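Local structure of beta-galacturonidase (Eisenbergiella tayi, 6NCW) at residues A[65-76]-A[137-148]; A[89-97]-A[123-133]. The protein is a family 2 glycoside hydrolase identified as a beta-galacturonidase, which binds galacturonate and probably cleaves terminal beta-linked hexuronic acid residues from glycosides. All blocks are in the same frame, centred on the assembly; numbering follows the deposited sequence.

Contact 1 of 2, residues A[65-76]-A[137-148]; sequences KGNIRLEFKGVS and GISRGVVLEELG
R69 faces E145 where strand 68-72 runs antiparallel to strand 142-147, their axes approaching to 4.7 Å at 161°. R69 and E145 exchange both backbone bonds, as do E71 and V143, and K73 N carries the ladder on to G141 O. Beyond it the register slips by one, and a separate bridge pairs S76 with G137, where S76 N lies 2.7 Å from G137 O. The hydroxyls S76 OG and S139 OG close this end at 2.8 Å.

Charges collect on the face of R69, E71 and E145, and K73 joins them from just beyond the strand. R69 reaches out with CG trans to its own N (chi1 -180°) and lies alongside E145; R69 NH1 meets E145 OE1 at 2.9 Å, in the guanidinium plane but from above the carboxylate, the two planes 40° apart. K73 NZ grips E71 OE2 at 2.8 Å. D99, R11 and E317 extend this network, through R69, E145 and K73 respectively.

From I68 to F72 the other face is apolar. L144 CD1 touches both I68 CB and L70 CD2, 3.9 Å from the latter, while F72 lies beside V142, F72 CD2 touching V142 CG2 at 3.6 Å.

Strand 98-105 flanks 68-72 on its far side and strand 12-15 flanks 142-147, making a four-stranded antiparallel sheet. Its apolar face packs on strands 55-63 and 109-117 of the second sheet, as in a beta-sandwich: I68 and L144 meet F62, and F72 meets V114.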
loop_
_atom_site.group_PDB
_atom_site.type_symbol
_atom_site.label_atom_id
_atom_site.label_comp_id
_atom_site.label_asym_id
_atom_site.label_seq_id
_atom_site.Cartn_x
_atom_site.Cartn_y
_atom_site.Cartn_z
ATOM N N LYS A 65 -23.187 47.675 13.716
ATOM C CA LYS A 65 -24.207 48.601 14.194
ATOM C C LYS A 65 -25.372 48.622 13.210
ATOM O O LYS A 65 -25.194 48.439 12.000
ATOM C CB LYS A 65 -23.655 50.029 14.335
ATOM C CG LYS A 65 -23.176 50.614 12.985
ATOM C CD LYS A 65 -23.198 52.139 12.933
ATOM C CE LYS A 65 -21.809 52.728 13.155
ATOM N NZ LYS A 65 -20.795 52.188 12.197
ATOM N N GLY A 66 -26.563 48.883 13.730
ATOM C CA GLY A 66 -27.686 49.108 12.845
ATOM C C GLY A 66 -28.276 47.809 12.325
ATOM O O GLY A 66 -28.273 46.783 12.998
ATOM N N ASN A 67 -28.811 47.875 11.112
ATOM C CA ASN A 67 -29.380 46.699 10.469
ATOM C C ASN A 67 -28.265 45.858 9.853
ATOM O O ASN A 67 -27.465 46.362 9.054
ATOM C CB ASN A 67 -30.378 47.108 9.385
ATOM C CG ASN A 67 -31.643 47.728 9.942
ATOM O OD1 ASN A 67 -31.991 47.545 11.110
ATOM N ND2 ASN A 67 -32.345 48.461 9.093
ATOM N N ILE A 68 -28.224 44.572 10.210
ATOM C CA ILE A 68 -27.189 43.672 9.721
ATOM C C ILE A 68 -27.812 42.433 9.088
ATOM O O ILE A 68 -28.947 42.044 9.379
ATOM C CB ILE A 68 -26.209 43.244 10.830
ATOM C CG1 ILE A 68 -26.899 42.316 11.827
ATOM C CG2 ILE A 68 -25.606 44.468 11.514
ATOM C CD1 ILE A 68 -25.942 41.637 12.809
ATOM N N ARG A 69 -27.026 41.803 8.219
ATOM C CA ARG A 69 -27.364 40.525 7.614
ATOM C C ARG A 69 -26.162 39.614 7.776
ATOM O O ARG A 69 -25.046 39.979 7.389
ATOM C CB ARG A 69 -27.726 40.702 6.137
ATOM C CG ARG A 69 -28.106 39.435 5.400
ATOM C CD ARG A 69 -28.352 39.765 3.926
ATOM N NE ARG A 69 -28.616 38.570 3.141
ATOM C CZ ARG A 69 -27.806 38.085 2.207
ATOM N NH1 ARG A 69 -26.663 38.701 1.920
ATOM N NH2 ARG A 69 -28.146 36.974 1.558
ATOM N N LEU A 70 -26.375 38.453 8.376
ATOM C CA LEU A 70 -25.374 37.393 8.409
ATOM C C LEU A 70 -25.754 36.351 7.366
ATOM O O LEU A 70 -26.817 35.731 7.476
ATOM C CB LEU A 70 -25.293 36.756 9.791
ATOM C CG LEU A 70 -24.843 37.687 10.911
ATOM C CD1 LEU A 70 -25.492 37.264 12.220
ATOM C CD2 LEU A 70 -23.337 37.643 11.025
ATOM N N GLU A 71 -24.907 36.171 6.351
ATOM C CA GLU A 71 -25.123 35.124 5.361
ATOM C C GLU A 71 -24.238 33.917 5.661
ATOM O O GLU A 71 -23.015 34.049 5.809
ATOM C CB GLU A 71 -24.863 35.602 3.935
ATOM C CG GLU A 71 -25.196 34.467 2.928
ATOM C CD GLU A 71 -24.967 34.833 1.480
ATOM O OE1 GLU A 71 -24.304 35.859 1.209
ATOM O OE2 GLU A 71 -25.451 34.069 0.608
ATOM N N PHE A 72 -24.863 32.752 5.749
ATOM C CA PHE A 72 -24.169 31.480 5.932
ATOM C C PHE A 72 -24.253 30.677 4.640
ATOM O O PHE A 72 -25.353 30.355 4.178
ATOM C CB PHE A 72 -24.772 30.712 7.100
ATOM C CG PHE A 72 -24.604 31.419 8.415
ATOM C CD1 PHE A 72 -25.512 32.396 8.811
ATOM C CD2 PHE A 72 -23.521 31.132 9.237
ATOM C CE1 PHE A 72 -25.345 33.070 10.025
ATOM C CE2 PHE A 72 -23.349 31.810 10.450
ATOM C CZ PHE A 72 -24.263 32.777 10.837
ATOM N N LYS A 73 -23.097 30.366 4.052
ATOM C CA LYS A 73 -23.104 29.646 2.782
ATOM C C LYS A 73 -23.302 28.142 2.957
ATOM O O LYS A 73 -23.761 27.482 2.021
ATOM C CB LYS A 73 -21.809 29.908 2.013
ATOM C CG LYS A 73 -21.661 31.341 1.498
ATOM C CD LYS A 73 -22.691 31.673 0.428
ATOM C CE LYS A 73 -22.404 33.063 -0.167
ATOM N NZ LYS A 73 -23.396 33.462 -1.202
ATOM N N GLY A 74 -22.961 27.589 4.115
ATOM C CA GLY A 74 -23.329 26.227 4.427
ATOM C C GLY A 74 -22.953 25.836 5.839
ATOM O O GLY A 74 -21.812 26.028 6.254
ATOM N N VAL A 75 -23.901 25.284 6.590
ATOM C CA VAL A 75 -23.640 24.708 7.904
ATOM C C VAL A 75 -24.123 23.261 7.866
ATOM O O VAL A 75 -25.303 23.008 7.577
ATOM C CB VAL A 75 -24.338 25.489 9.032
ATOM C CG1 VAL A 75 -24.032 24.853 10.386
ATOM C CG2 VAL A 75 -23.944 26.988 9.025
ATOM N N SER A 76 -23.222 22.314 8.175
ATOM C CA SER A 76 -23.530 20.886 8.087
ATOM C C SER A 76 -23.994 20.341 9.436
ATOM O O SER A 76 -23.254 20.422 10.418
ATOM C CB SER A 76 -22.302 20.099 7.621
ATOM O OG SER A 76 -21.930 20.429 6.299
ATOM N N GLY A 137 -20.273 20.889 10.896
ATOM C CA GLY A 137 -19.478 22.093 10.988
ATOM C C GLY A 137 -19.934 23.213 10.084
ATOM O O GLY A 137 -20.927 23.087 9.358
ATOM N N ILE A 138 -19.217 24.329 10.143
ATOM C CA ILE A 138 -19.471 25.466 9.264
ATOM C C ILE A 138 -18.608 25.211 8.035
ATOM O O ILE A 138 -17.457 25.654 7.952
ATOM C CB ILE A 138 -19.147 26.801 9.936
ATOM C CG1 ILE A 138 -19.804 26.880 11.328
ATOM C CG2 ILE A 138 -19.584 27.948 9.049
ATOM C CD1 ILE A 138 -19.653 28.253 12.006
ATOM N N SER A 139 -19.182 24.503 7.062
ATOM C CA SER A 139 -18.433 23.927 5.954
ATOM C C SER A 139 -18.265 24.860 4.754
ATOM O O SER A 139 -17.481 24.532 3.847
ATOM C CB SER A 139 -19.109 22.619 5.511
ATOM O OG SER A 139 -20.524 22.749 5.508
ATOM N N ARG A 140 -18.994 25.980 4.700
ATOM C CA ARG A 140 -18.779 27.036 3.707
ATOM C C ARG A 140 -18.782 28.382 4.439
ATOM O O ARG A 140 -18.968 28.443 5.654
ATOM C CB ARG A 140 -19.831 26.982 2.583
ATOM C CG ARG A 140 -19.852 25.662 1.816
ATOM C CD ARG A 140 -20.935 25.635 0.759
ATOM N NE ARG A 140 -21.103 24.282 0.227
ATOM C CZ ARG A 140 -22.169 23.865 -0.451
ATOM N NH1 ARG A 140 -23.174 24.702 -0.694
ATOM N NH2 ARG A 140 -22.236 22.604 -0.874
ATOM N N GLY A 141 -18.546 29.465 3.708
ATOM C CA GLY A 141 -18.176 30.728 4.329
ATOM C C GLY A 141 -19.308 31.423 5.068
ATOM O O GLY A 141 -20.469 31.007 5.045
ATOM N N VAL A 142 -18.938 32.517 5.748
ATOM C CA VAL A 142 -19.850 33.334 6.549
ATOM C C VAL A 142 -19.544 34.803 6.279
ATOM O O VAL A 142 -18.375 35.210 6.275
ATOM C CB VAL A 142 -19.733 33.040 8.058
ATOM C CG1 VAL A 142 -20.647 33.953 8.857
ATOM C CG2 VAL A 142 -20.051 31.582 8.363
ATOM N N VAL A 143 -20.590 35.597 6.053
ATOM C CA VAL A 143 -20.443 36.989 5.631
ATOM C C VAL A 143 -21.302 37.877 6.522
ATOM O O VAL A 143 -22.494 37.607 6.706
ATOM C CB VAL A 143 -20.838 37.196 4.157
ATOM C CG1 VAL A 143 -20.706 38.678 3.787
ATOM C CG2 VAL A 143 -19.953 36.372 3.252
ATOM N N LEU A 144 -20.696 38.939 7.062
ATOM C CA LEU A 144 -21.409 39.981 7.800
ATOM C C LEU A 144 -21.603 41.193 6.896
ATOM O O LEU A 144 -20.638 41.706 6.330
ATOM C CB LEU A 144 -20.645 40.403 9.056
ATOM C CG LEU A 144 -21.182 41.685 9.742
ATOM C CD1 LEU A 144 -22.528 41.450 10.414
ATOM C CD2 LEU A 144 -20.165 42.265 10.749
ATOM N N GLU A 145 -22.847 41.640 6.766
ATOM C CA GLU A 145 -23.207 42.786 5.948
ATOM C C GLU A 145 -23.930 43.804 6.818
ATOM O O GLU A 145 -24.819 43.445 7.596
ATOM C CB GLU A 145 -24.105 42.379 4.783
ATOM C CG GLU A 145 -23.482 41.372 3.833
ATOM C CD GLU A 145 -24.470 40.911 2.788
ATOM O OE1 GLU A 145 -25.671 41.173 2.993
ATOM O OE2 GLU A 145 -24.063 40.291 1.776
ATOM N N GLU A 146 -23.542 45.065 6.686
ATOM C CA GLU A 146 -24.196 46.164 7.379
ATOM C C GLU A 146 -25.114 46.856 6.384
ATOM O O GLU A 146 -24.662 47.304 5.326
ATOM C CB GLU A 146 -23.168 47.119 7.989
ATOM C CG GLU A 146 -22.681 46.601 9.346
ATOM C CD GLU A 146 -21.645 47.471 10.037
ATOM O OE1 GLU A 146 -22.013 48.539 10.584
ATOM O OE2 GLU A 146 -20.459 47.059 10.058
ATOM N N LEU A 147 -26.404 46.889 6.698
ATOM C CA LEU A 147 -27.424 47.356 5.772
ATOM C C LEU A 147 -27.945 48.729 6.184
ATOM O O LEU A 147 -27.689 49.227 7.288
ATOM C CB LEU A 147 -28.585 46.365 5.711
ATOM C CG LEU A 147 -28.206 44.917 5.376
ATOM C CD1 LEU A 147 -29.430 44.045 5.483
ATOM C CD2 LEU A 147 -27.622 44.850 3.976
ATOM N N GLY A 148 -28.695 49.326 5.272
ATOM C CA GLY A 148 -29.455 50.518 5.526
ATOM C C GLY A 148 -30.917 50.205 5.739
ATOM O O GLY A 148 -31.274 49.225 6.408
HETATM O O HOH W 1 -25.902 49.102 9.593
HETATM O O HOH W 2 -29.020 50.439 9.666
HETATM O O HOH W 3 -23.167 27.845 -0.511
HETATM O O HOH W 4 -21.884 28.914 6.559
#

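Contact 2 of 2, residues A[89-97]-A[123-133]; sequences GSHYNAYTP and DSALHVPNDYQ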
loop_
_atom_site.group_PDB
_atom_site.type_symbol
_atom_site.label_atom_id
_atom_site.label_comp_id
_atom_site.label_asym_id
_atom_site.label_seq_id
_atom_site.Cartn_x
_atom_site.Cartn_y
_atom_site.Cartn_z
ATOM N N GLY A 89 -31.971 32.627 14.338
ATOM C CA GLY A 89 -32.130 31.947 13.066
ATOM C C GLY A 89 -31.822 30.471 13.198
ATOM O O GLY A 89 -31.162 30.028 14.145
ATOM N N SER A 90 -32.329 29.712 12.234
ATOM C CA SER A 90 -32.053 28.284 12.180
ATOM C C SER A 90 -32.159 27.813 10.738
ATOM O O SER A 90 -32.730 28.498 9.879
ATOM C CB SER A 90 -33.000 27.494 13.085
ATOM O OG SER A 90 -34.264 27.377 12.478
ATOM N N HIS A 91 -31.597 26.632 10.479
ATOM C CA HIS A 91 -31.527 26.132 9.111
ATOM C C HIS A 91 -31.333 24.625 9.103
ATOM O O HIS A 91 -30.743 24.053 10.022
ATOM C CB HIS A 91 -30.389 26.800 8.337
ATOM C CG HIS A 91 -30.365 26.465 6.877
ATOM N ND1 HIS A 91 -29.454 25.584 6.326
ATOM C CD2 HIS A 91 -31.119 26.920 5.846
ATOM C CE1 HIS A 91 -29.651 25.514 5.020
ATOM N NE2 HIS A 91 -30.659 26.312 4.704
ATOM N N TYR A 92 -31.854 23.994 8.056
ATOM C CA TYR A 92 -31.618 22.590 7.765
ATOM C C TYR A 92 -31.142 22.473 6.325
ATOM O O TYR A 92 -31.661 23.170 5.438
ATOM C CB TYR A 92 -32.875 21.722 7.959
ATOM C CG TYR A 92 -32.645 20.275 7.585
ATOM C CD1 TYR A 92 -32.171 19.376 8.524
ATOM C CD2 TYR A 92 -32.866 19.811 6.274
ATOM C CE1 TYR A 92 -31.934 18.039 8.193
ATOM C CE2 TYR A 92 -32.625 18.468 5.926
ATOM C CZ TYR A 92 -32.156 17.589 6.893
ATOM O OH TYR A 92 -31.910 16.247 6.601
ATOM N N ASN A 93 -30.148 21.586 6.122
ATOM C CA ASN A 93 -29.524 21.180 4.857
ATOM C C ASN A 93 -28.143 21.807 4.735
ATOM O O ASN A 93 -28.000 23.034 4.746
ATOM C CB ASN A 93 -30.356 21.532 3.623
ATOM C CG ASN A 93 -29.922 20.753 2.378
ATOM O OD1 ASN A 93 -29.760 19.529 2.421
ATOM N ND2 ASN A 93 -29.742 21.455 1.272
ATOM N N ALA A 94 -27.123 20.961 4.599
ATOM C CA ALA A 94 -25.739 21.413 4.654
ATOM C C ALA A 94 -25.336 22.221 3.431
ATOM O O ALA A 94 -24.313 22.913 3.467
ATOM C CB ALA A 94 -24.800 20.205 4.782
ATOM N N TYR A 95 -26.095 22.137 2.348
ATOM C CA TYR A 95 -25.543 22.405 1.039
ATOM C C TYR A 95 -26.125 23.632 0.356
ATOM O O TYR A 95 -25.723 23.929 -0.771
ATOM C CB TYR A 95 -25.728 21.165 0.145
ATOM C CG TYR A 95 -25.208 19.877 0.738
ATOM C CD1 TYR A 95 -23.839 19.639 0.847
ATOM C CD2 TYR A 95 -26.089 18.876 1.168
ATOM C CE1 TYR A 95 -23.349 18.424 1.369
ATOM C CE2 TYR A 95 -25.620 17.672 1.684
ATOM C CZ TYR A 95 -24.254 17.453 1.791
ATOM O OH TYR A 95 -23.801 16.262 2.313
ATOM N N THR A 96 -27.048 24.355 1.007
ATOM C CA THR A 96 -27.650 25.555 0.459
ATOM C C THR A 96 -27.457 26.730 1.422
ATOM O O THR A 96 -27.432 26.545 2.644
ATOM C CB THR A 96 -29.145 25.350 0.180
ATOM O OG1 THR A 96 -29.771 24.711 1.303
ATOM C CG2 THR A 96 -29.347 24.486 -1.079
ATOM N N PRO A 97 -27.290 27.940 0.900
ATOM C CA PRO A 97 -27.037 29.096 1.767
ATOM C C PRO A 97 -28.323 29.614 2.397
ATOM O O PRO A 97 -29.433 29.341 1.934
ATOM C CB PRO A 97 -26.434 30.136 0.813
ATOM C CG PRO A 97 -26.967 29.774 -0.532
ATOM C CD PRO A 97 -27.287 28.291 -0.532
ATOM N N ASP A 123 -35.964 14.126 12.724
ATOM C CA ASP A 123 -36.048 15.513 12.273
ATOM C C ASP A 123 -35.389 15.716 10.916
ATOM O O ASP A 123 -35.669 16.721 10.251
ATOM C CB ASP A 123 -35.385 16.464 13.278
ATOM C CG ASP A 123 -36.029 16.419 14.659
ATOM O OD1 ASP A 123 -37.123 15.827 14.804
ATOM O OD2 ASP A 123 -35.435 16.994 15.599
ATOM N N SER A 124 -34.512 14.795 10.501
ATOM C CA SER A 124 -33.672 14.974 9.320
ATOM C C SER A 124 -34.110 13.986 8.246
ATOM O O SER A 124 -33.847 12.785 8.359
ATOM C CB SER A 124 -32.204 14.790 9.685
ATOM O OG SER A 124 -31.395 14.877 8.528
ATOM N N ALA A 125 -34.765 14.486 7.197
ATOM C CA ALA A 125 -35.266 13.600 6.151
ATOM C C ALA A 125 -34.309 13.453 4.974
ATOM O O ALA A 125 -34.416 12.474 4.219
ATOM C CB ALA A 125 -36.626 14.089 5.641
ATOM N N LEU A 126 -33.381 14.393 4.801
ATOM C CA LEU A 126 -32.436 14.361 3.692
ATOM C C LEU A 126 -31.091 13.774 4.117
ATOM O O LEU A 126 -30.589 12.834 3.492
ATOM C CB LEU A 126 -32.271 15.790 3.123
ATOM C CG LEU A 126 -33.589 16.486 2.737
ATOM C CD1 LEU A 126 -33.337 17.856 2.099
ATOM C CD2 LEU A 126 -34.428 15.628 1.811
ATOM N N HIS A 127 -30.508 14.303 5.192
ATOM C CA HIS A 127 -29.312 13.726 5.788
ATOM C C HIS A 127 -29.698 12.495 6.591
ATOM O O HIS A 127 -30.313 12.623 7.652
ATOM C CB HIS A 127 -28.615 14.744 6.677
ATOM C CG HIS A 127 -28.014 15.869 5.916
ATOM N ND1 HIS A 127 -26.734 15.818 5.412
ATOM C CD2 HIS A 127 -28.530 17.063 5.536
ATOM C CE1 HIS A 127 -26.476 16.946 4.777
ATOM N NE2 HIS A 127 -27.546 17.722 4.841
ATOM N N VAL A 128 -29.333 11.317 6.079
ATOM C CA VAL A 128 -29.614 10.002 6.663
ATOM C C VAL A 128 -28.358 9.135 6.540
ATOM O O VAL A 128 -27.431 9.510 5.809
ATOM C CB VAL A 128 -30.805 9.327 5.960
ATOM C CG1 VAL A 128 -32.098 10.155 6.123
ATOM C CG2 VAL A 128 -30.483 9.101 4.497
ATOM N N PRO A 129 -28.264 7.986 7.217
ATOM C CA PRO A 129 -27.164 7.065 6.907
ATOM C C PRO A 129 -27.237 6.737 5.426
ATOM O O PRO A 129 -28.298 6.379 4.916
ATOM C CB PRO A 129 -27.451 5.842 7.790
ATOM C CG PRO A 129 -28.345 6.402 8.917
ATOM C CD PRO A 129 -29.192 7.399 8.203
ATOM N N ASN A 130 -26.134 6.967 4.718
ATOM C CA ASN A 130 -26.187 6.950 3.266
ATOM C C ASN A 130 -24.798 6.648 2.710
ATOM O O ASN A 130 -23.810 6.553 3.450
ATOM C CB ASN A 130 -26.727 8.280 2.735
ATOM C CG ASN A 130 -27.654 8.100 1.528
ATOM O OD1 ASN A 130 -27.521 7.147 0.735
ATOM N ND2 ASN A 130 -28.610 9.011 1.396
ATOM N N ASP A 131 -24.736 6.526 1.376
ATOM C CA ASP A 131 -23.515 6.233 0.618
ATOM C C ASP A 131 -22.657 7.480 0.379
ATOM O O ASP A 131 -22.076 7.666 -0.699
ATOM C CB ASP A 131 -23.905 5.557 -0.701
ATOM C CG ASP A 131 -22.711 4.875 -1.407
ATOM O OD1 ASP A 131 -22.691 4.794 -2.644
ATOM O OD2 ASP A 131 -21.786 4.413 -0.732
ATOM N N TYR A 132 -22.580 8.348 1.382
ATOM C CA TYR A 132 -21.702 9.505 1.453
ATOM C C TYR A 132 -21.845 10.053 2.870
ATOM O O TYR A 132 -22.812 9.739 3.574
ATOM C CB TYR A 132 -22.052 10.588 0.402
ATOM C CG TYR A 132 -23.453 11.184 0.560
ATOM C CD1 TYR A 132 -24.572 10.495 0.079
ATOM C CD2 TYR A 132 -23.655 12.427 1.184
ATOM C CE1 TYR A 132 -25.850 11.019 0.210
ATOM C CE2 TYR A 132 -24.932 12.960 1.320
ATOM C CZ TYR A 132 -26.023 12.239 0.837
ATOM O OH TYR A 132 -27.290 12.724 0.962
ATOM N N GLN A 133 -20.899 10.885 3.272
ATOM C CA GLN A 133 -20.804 11.308 4.667
ATOM C C GLN A 133 -21.595 12.594 4.893
ATOM O O GLN A 133 -21.565 13.504 4.057
ATOM C CB GLN A 133 -19.337 11.510 5.064
ATOM C CG GLN A 133 -19.115 12.024 6.510
ATOM C CD GLN A 133 -19.582 11.031 7.574
ATOM O OE1 GLN A 133 -20.777 10.878 7.827
ATOM N NE2 GLN A 133 -18.636 10.348 8.187
HETATM O O HOH W 5 -21.325 15.966 2.930
#
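Strand 89-92 ends at Y92 and the chain turns through N93, A94 and Y95, while 123-133 is irregular loop, so the backbones stay apart, with a nearest CA pair of 7.5 Å between N93 and L126.

The side chain of Y92 bridges the gap. With CG trans to the backbone N (chi1 177°), its ring drives the hydroxyl into the bend at 124-127. There Y92 OH accepts from H127 N at 2.8 Å and from L126 N at 3.0 Å, and S124 OG lies so close to the hydroxyl that the length of that bond is doubtful. S124 OG lies at the edge of the ring and donates its own hydrogen bond to H127 O, in the carbonyl plane on a lone pair, 2.6 Å away. L126 packs its CG against Y92 CE2.

H127 turns its edge toward the Y92 face in an offset edge-to-face pair, planes at 78°. H127 NE2 accepts from A94 N at 3.3 Å, with the donor tilted 22° from the ring plane. Y95 runs nearly parallel to the imidazole but slid aside, Y95 CE2 to H127 CE1 at 3.3 Å. Water 5 joins Y95 OH to Q133 O.

Because NE2 accepts from A94 while ND1 bonds S134 OG, the imidazole is fixed at both nitrogens, consistent with a neutral ring protonated on ND1. The loop so held carries D131, a galacturonate-binding residue, whose carboxylate also meets R525, N530 and a bound glycerol.

Contact 2 is nested within the chain loop closed by contact 1, and the two touch: R140 NH1 probably bonds Y95 O at 2.7 Å, while S76 OG packs on A94 CB. Both are largely buried, but they differ in kind. Contact 1 joins two strands of one sheet by repeated backbone bonds, with a mainly apolar face inside the sandwich and a charged face opposite. Contact 2 joins the end of an outermost strand of the other sheet, 86-92, to a loop, and relies on aromatic side chains and a tyrosine hydroxyl to hold backbone groups. Contact 1 lies within the beta-sandwich; contact 2 packs Y92 and L126 on helix 349-364, and its loop runs on to D131 in the galacturonate site.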